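Local coordinates for coiled-coil and C2 domain-containing protein 1-like (Drosophila melanogaster, PDB 6EI6) that binds monophosphorylated phosphatidylinositols and regulates the ESCRT pathway in endosomal protein sorting, probably by preventing untimely polymerisation of the ESCRT-III subunit shrub, at residues R186-Y198 against L209-E221. Numbering follows the deposited sequence.
Sequences RIFKRHGVKFEIY and LIGTVNVKLQPLE. With SO4 (sulfate ion), chain C.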
loop_
_atom_site.group_PDB
_atom_site.type_symbol
_atom_site.label_atom_id
_atom_site.label_comp_id
_atom_site.label_asym_id
_atom_site.label_seq_id
_atom_site.Cartn_x
_atom_site.Cartn_y
_atom_site.Cartn_z
ATOM N N ARG A 186 0.901 15.563 3.238
ATOM C CA ARG A 186 0.191 15.418 4.512
ATOM C C ARG A 186 -0.867 14.329 4.434
ATOM O O ARG A 186 -0.930 13.415 5.271
ATOM C CB ARG A 186 -0.482 16.749 4.879
ATOM C CG ARG A 186 -0.837 16.886 6.397
ATOM C CD ARG A 186 -2.314 17.267 6.782
ATOM N NE ARG A 186 -2.479 16.897 8.189
ATOM C CZ ARG A 186 -3.435 17.280 9.037
ATOM N NH1 ARG A 186 -4.396 18.124 8.684
ATOM N NH2 ARG A 186 -3.397 16.807 10.282
ATOM N N ILE A 187 -1.709 14.422 3.413
ATOM C CA ILE A 187 -2.853 13.535 3.305
ATOM C C ILE A 187 -2.386 12.093 3.176
ATOM O O ILE A 187 -2.907 11.197 3.849
ATOM C CB ILE A 187 -3.739 13.975 2.127
ATOM C CG1 ILE A 187 -4.539 15.235 2.508
ATOM C CG2 ILE A 187 -4.643 12.833 1.653
ATOM C CD1 ILE A 187 -5.098 15.981 1.302
ATOM N N PHE A 188 -1.379 11.847 2.328
ATOM C CA PHE A 188 -0.856 10.489 2.217
ATOM C C PHE A 188 -0.171 10.033 3.495
ATOM O O PHE A 188 -0.217 8.843 3.818
ATOM C CB PHE A 188 0.098 10.383 1.039
ATOM C CG PHE A 188 -0.594 10.277 -0.264
ATOM C CD1 PHE A 188 -0.953 9.039 -0.761
ATOM C CD2 PHE A 188 -0.932 11.417 -0.975
ATOM C CE1 PHE A 188 -1.620 8.934 -1.974
ATOM C CE2 PHE A 188 -1.591 11.326 -2.176
ATOM C CZ PHE A 188 -1.933 10.083 -2.684
ATOM N N LYS A 189 0.433 10.954 4.255
ATOM C CA LYS A 189 1.127 10.552 5.474
ATOM C C LYS A 189 0.143 10.140 6.564
ATOM O O LYS A 189 0.333 9.119 7.239
ATOM C CB LYS A 189 2.023 11.693 5.966
ATOM C CG LYS A 189 3.192 11.228 6.862
ATOM C CD LYS A 189 4.394 12.206 6.785
ATOM C CE LYS A 189 5.749 11.506 6.978
ATOM N NZ LYS A 189 6.184 10.716 5.767
ATOM N N ARG A 190 -0.930 10.913 6.742
ATOM C CA ARG A 190 -1.690 10.851 7.981
ATOM C C ARG A 190 -3.122 10.363 7.812
ATOM O O ARG A 190 -3.740 9.962 8.804
ATOM C CB ARG A 190 -1.709 12.221 8.680
ATOM C CG ARG A 190 -0.406 12.595 9.352
ATOM C CD ARG A 190 -0.507 13.865 10.173
ATOM N NE ARG A 190 -0.364 15.121 9.434
ATOM C CZ ARG A 190 0.616 15.994 9.685
ATOM N NH1 ARG A 190 1.506 15.738 10.623
ATOM N NH2 ARG A 190 0.724 17.139 9.023
ATOM N N HIS A 191 -3.675 10.407 6.610
ATOM C CA HIS A 191 -5.121 10.357 6.406
ATOM C C HIS A 191 -5.477 9.167 5.522
ATOM O O HIS A 191 -4.617 8.368 5.140
ATOM C CB HIS A 191 -5.609 11.693 5.831
ATOM C CG HIS A 191 -5.369 12.859 6.750
ATOM N ND1 HIS A 191 -5.777 12.869 8.070
ATOM C CD2 HIS A 191 -4.753 14.046 6.542
ATOM C CE1 HIS A 191 -5.427 14.014 8.632
ATOM N NE2 HIS A 191 -4.807 14.747 7.725
ATOM N N GLY A 192 -6.764 9.043 5.210
ATOM C CA GLY A 192 -7.248 7.857 4.544
ATOM C C GLY A 192 -8.456 8.134 3.674
ATOM O O GLY A 192 -8.932 9.266 3.562
ATOM N N VAL A 193 -8.936 7.063 3.042
ATOM C CA VAL A 193 -10.124 7.049 2.199
ATOM C C VAL A 193 -11.245 6.351 2.963
ATOM O O VAL A 193 -11.030 5.269 3.522
ATOM C CB VAL A 193 -9.836 6.306 0.885
ATOM C CG1 VAL A 193 -11.020 6.381 -0.041
ATOM C CG2 VAL A 193 -8.581 6.862 0.242
ATOM N N LYS A 194 -12.442 6.946 2.961
ATOM C CA LYS A 194 -13.589 6.435 3.706
ATOM C C LYS A 194 -14.561 5.738 2.757
ATOM O O LYS A 194 -14.943 6.305 1.732
ATOM C CB LYS A 194 -14.287 7.579 4.453
ATOM C CG LYS A 194 -15.476 7.161 5.365
ATOM C CD LYS A 194 -16.344 8.379 5.820
ATOM C CE LYS A 194 -15.851 8.996 7.128
ATOM N NZ LYS A 194 -16.474 10.327 7.396
ATOM N N PHE A 195 -14.956 4.508 3.094
ATOM C CA PHE A 195 -15.941 3.747 2.329
ATOM C C PHE A 195 -17.170 3.521 3.197
ATOM O O PHE A 195 -17.075 2.874 4.243
ATOM C CB PHE A 195 -15.386 2.395 1.881
ATOM C CG PHE A 195 -14.217 2.498 0.971
ATOM C CD1 PHE A 195 -12.932 2.666 1.480
ATOM C CD2 PHE A 195 -14.393 2.444 -0.402
ATOM C CE1 PHE A 195 -11.857 2.791 0.643
ATOM C CE2 PHE A 195 -13.315 2.551 -1.250
ATOM C CZ PHE A 195 -12.038 2.727 -0.723
ATOM N N GLU A 196 -18.326 4.005 2.757
ATOM C CA GLU A 196 -19.575 3.810 3.493
ATOM C C GLU A 196 -20.480 2.864 2.718
ATOM O O GLU A 196 -20.792 3.120 1.556
ATOM C CB GLU A 196 -20.257 5.145 3.763
ATOM C CG GLU A 196 -19.478 5.956 4.759
ATOM C CD GLU A 196 -20.011 7.357 4.922
ATOM O OE1 GLU A 196 -20.964 7.703 4.203
ATOM O OE2 GLU A 196 -19.478 8.116 5.765
ATOM N N ILE A 197 -20.870 1.760 3.347
ATOM C CA ILE A 197 -21.670 0.735 2.691
ATOM C C ILE A 197 -23.134 0.942 3.083
ATOM O O ILE A 197 -23.480 0.953 4.271
ATOM C CB ILE A 197 -21.182 -0.673 3.048
ATOM C CG1 ILE A 197 -19.755 -0.883 2.542
ATOM C CG2 ILE A 197 -22.081 -1.706 2.407
ATOM C CD1 ILE A 197 -18.661 -0.522 3.555
ATOM N N TYR A 198 -23.999 1.137 2.093
ATOM C CA TYR A 198 -25.388 1.489 2.352
ATOM C C TYR A 198 -26.323 0.458 1.743
ATOM O O TYR A 198 -26.088 -0.019 0.623
ATOM C CB TYR A 198 -25.733 2.856 1.786
ATOM C CG TYR A 198 -25.305 4.034 2.626
ATOM C CD1 TYR A 198 -26.124 4.540 3.623
ATOM C CD2 TYR A 198 -24.101 4.672 2.395
ATOM C CE1 TYR A 198 -25.737 5.635 4.378
ATOM C CE2 TYR A 198 -23.723 5.770 3.143
ATOM C CZ TYR A 198 -24.540 6.239 4.129
ATOM O OH TYR A 198 -24.142 7.333 4.869
ATOM N N LEU A 209 -27.047 2.832 6.644
ATOM C CA LEU A 209 -25.600 2.641 6.754
ATOM C C LEU A 209 -25.310 1.253 7.323
ATOM O O LEU A 209 -25.457 1.019 8.521
ATOM C CB LEU A 209 -24.998 3.733 7.630
ATOM C CG LEU A 209 -23.482 3.701 7.824
ATOM C CD1 LEU A 209 -22.745 3.707 6.465
ATOM C CD2 LEU A 209 -23.033 4.866 8.698
ATOM N N ILE A 210 -24.891 0.324 6.459
ATOM C CA ILE A 210 -24.529 -1.024 6.891
ATOM C C ILE A 210 -23.212 -1.032 7.670
ATOM O O ILE A 210 -23.070 -1.754 8.667
ATOM C CB ILE A 210 -24.434 -1.943 5.669
ATOM C CG1 ILE A 210 -25.775 -2.012 4.959
ATOM C CG2 ILE A 210 -23.943 -3.315 6.082
ATOM C CD1 ILE A 210 -25.788 -3.055 3.905
ATOM N N GLY A 211 -22.214 -0.287 7.201
ATOM C CA GLY A 211 -20.936 -0.228 7.890
ATOM C C GLY A 211 -19.964 0.680 7.165
ATOM O O GLY A 211 -20.157 1.034 5.996
ATOM N N THR A 212 -18.907 1.043 7.887
ATOM C CA THR A 212 -17.854 1.913 7.393
ATOM C C THR A 212 -16.511 1.174 7.355
ATOM O O THR A 212 -16.240 0.285 8.177
ATOM C CB THR A 212 -17.761 3.182 8.252
ATOM O OG1 THR A 212 -18.998 3.901 8.146
ATOM C CG2 THR A 212 -16.649 4.099 7.751
ATOM N N VAL A 213 -15.685 1.538 6.367
ATOM C CA VAL A 213 -14.315 1.061 6.217
ATOM C C VAL A 213 -13.416 2.265 5.959
ATOM O O VAL A 213 -13.692 3.062 5.054
ATOM C CB VAL A 213 -14.192 0.053 5.062
ATOM C CG1 VAL A 213 -12.744 -0.190 4.750
ATOM C CG2 VAL A 213 -14.921 -1.252 5.384
ATOM N N ASN A 214 -12.341 2.400 6.737
ATOM C CA ASN A 214 -11.391 3.498 6.576
ATOM C C ASN A 214 -10.009 2.938 6.272
ATOM O O ASN A 214 -9.446 2.210 7.091
ATOM C CB ASN A 214 -11.338 4.371 7.828
ATOM C CG ASN A 214 -12.462 5.378 7.865
ATOM O OD1 ASN A 214 -12.507 6.292 7.036
ATOM N ND2 ASN A 214 -13.391 5.217 8.817
ATOM N N VAL A 215 -9.453 3.295 5.116
ATOM C CA VAL A 215 -8.168 2.762 4.660
ATOM C C VAL A 215 -7.127 3.880 4.623
ATOM O O VAL A 215 -7.271 4.851 3.868
ATOM C CB VAL A 215 -8.307 2.096 3.289
ATOM C CG1 VAL A 215 -6.957 1.577 2.824
ATOM C CG2 VAL A 215 -9.351 0.988 3.374
ATOM N N LYS A 216 -6.086 3.748 5.446
ATOM C CA LYS A 216 -5.007 4.734 5.480
ATOM C C LYS A 216 -4.225 4.734 4.166
ATOM O O LYS A 216 -3.942 3.679 3.589
ATOM C CB LYS A 216 -4.048 4.441 6.637
ATOM C CG LYS A 216 -4.649 4.616 7.999
ATOM C CD LYS A 216 -5.166 6.028 8.155
ATOM C CE LYS A 216 -4.823 6.565 9.518
ATOM N NZ LYS A 216 -5.257 7.984 9.615
ATOM N N LEU A 217 -3.850 5.924 3.707
ATOM C CA LEU A 217 -3.146 6.040 2.437
ATOM C C LEU A 217 -1.635 5.814 2.553
ATOM O O LEU A 217 -0.969 5.636 1.523
ATOM C CB LEU A 217 -3.430 7.420 1.825
ATOM C CG LEU A 217 -4.810 7.574 1.177
ATOM C CD1 LEU A 217 -5.102 9.020 0.826
ATOM C CD2 LEU A 217 -4.925 6.680 -0.061
ATOM N N GLN A 218 -1.087 5.782 3.768
ATOM C CA GLN A 218 0.359 5.890 3.917
ATOM C C GLN A 218 1.169 4.749 3.292
ATOM O O GLN A 218 2.307 5.026 2.882
ATOM C CB GLN A 218 0.710 6.086 5.405
ATOM C CG GLN A 218 1.074 4.828 6.150
ATOM C CD GLN A 218 2.528 4.437 5.992
ATOM O OE1 GLN A 218 3.407 5.303 5.942
ATOM N NE2 GLN A 218 2.788 3.127 5.893
ATOM N N PRO A 219 0.685 3.495 3.174
ATOM C CA PRO A 219 1.445 2.511 2.379
ATOM C C PRO A 219 1.817 2.987 0.988
ATOM O O PRO A 219 2.781 2.467 0.412
ATOM C CB PRO A 219 0.496 1.308 2.308
ATOM C CG PRO A 219 -0.244 1.355 3.583
ATOM C CD PRO A 219 -0.452 2.845 3.867
ATOM N N LEU A 220 1.065 3.926 0.406
ATOM C CA LEU A 220 1.364 4.404 -0.936
ATOM C C LEU A 220 2.590 5.316 -0.968
ATOM O O LEU A 220 3.018 5.724 -2.059
ATOM C CB LEU A 220 0.142 5.113 -1.537
ATOM C CG LEU A 220 -0.994 4.109 -1.783
ATOM C CD1 LEU A 220 -2.209 4.791 -2.343
ATOM C CD2 LEU A 220 -0.594 2.940 -2.673
ATOM N N GLU A 221 3.177 5.624 0.193
ATOM C CA GLU A 221 4.419 6.392 0.214
ATOM C C GLU A 221 5.568 5.588 -0.375
ATOM O O GLU A 221 6.430 6.142 -1.076
ATOM C CB GLU A 221 4.754 6.809 1.639
ATOM C CG GLU A 221 3.919 7.945 2.147
ATOM C CD GLU A 221 4.449 8.486 3.443
ATOM O OE1 GLU A 221 5.026 7.677 4.214
ATOM O OE2 GLU A 221 4.298 9.714 3.674
HETATM S S SO4 C . -8.559 10.231 8.327
HETATM O O1 SO4 C . -8.669 10.835 6.988
HETATM O O2 SO4 C . -7.719 11.060 9.208
HETATM O O3 SO4 C . -7.973 8.884 8.203
HETATM O O4 SO4 C . -9.902 10.156 8.917
#
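Lys-216 NZ donates to Arg-190 O, 2.6 Å away, where helix 182-190 ends. NZ also gives a longer hydrogen bond to SO4 O3. Its chain gets there by bending at chi2 (-58°) and chi3. Two more donors hold this sulfate, probably from the crystallisation liquor. His-191 ND1 meets SO4 O2 at 2.9 Å, at the edge of the imidazole, and Gly-192 N gives a longer bond to SO4 O1. His-191 O accepts from Leu-217 N in a nearly straight bond (174°).

Strands 192-198 and 209-216 pair antiparallel. Val-193 and Val-215 exchange backbone bonds, as do Phe-195 and Val-213; Phe-195 N to Val-213 O is 2.7 Å. This is a hairpin of the C2 beta-sandwich, the domain that binds monophosphorylated phosphatidylinositols. Strand 208-216 is outermost within this chain; 192-199 also bonds to 140-145. At its far end lies a classic beta bulge. Ile-197 O takes Ile-210 N at 2.7 Å and, weakly, Gly-211 N at 3.4 Å, while Ile-197 N donates to Gly-211 O.

Val-193, Phe-195, Val-213 and Val-215 face the sandwich core, where Phe-195 and Val-215 touch strand 241-249. On the other face, Leu-209 CD1 sits over the Tyr-198 ring in a CH-pi contact, 4.0 Å from the centroid. Tyr-198 OH donates to Glu-196 OE1 from above the carboxylate plane. Beyond the strands, Leu-217 CD1 packs on Ile-187 CG2 and, loosely, over one Phe-188 ring face; Leu-217 CB touches Phe-188 CD1 at 3.9 Å. Lys-189 NZ forms a salt bridge with Glu-221 OE2 at 3.0 Å, on the syn side of the carboxylate.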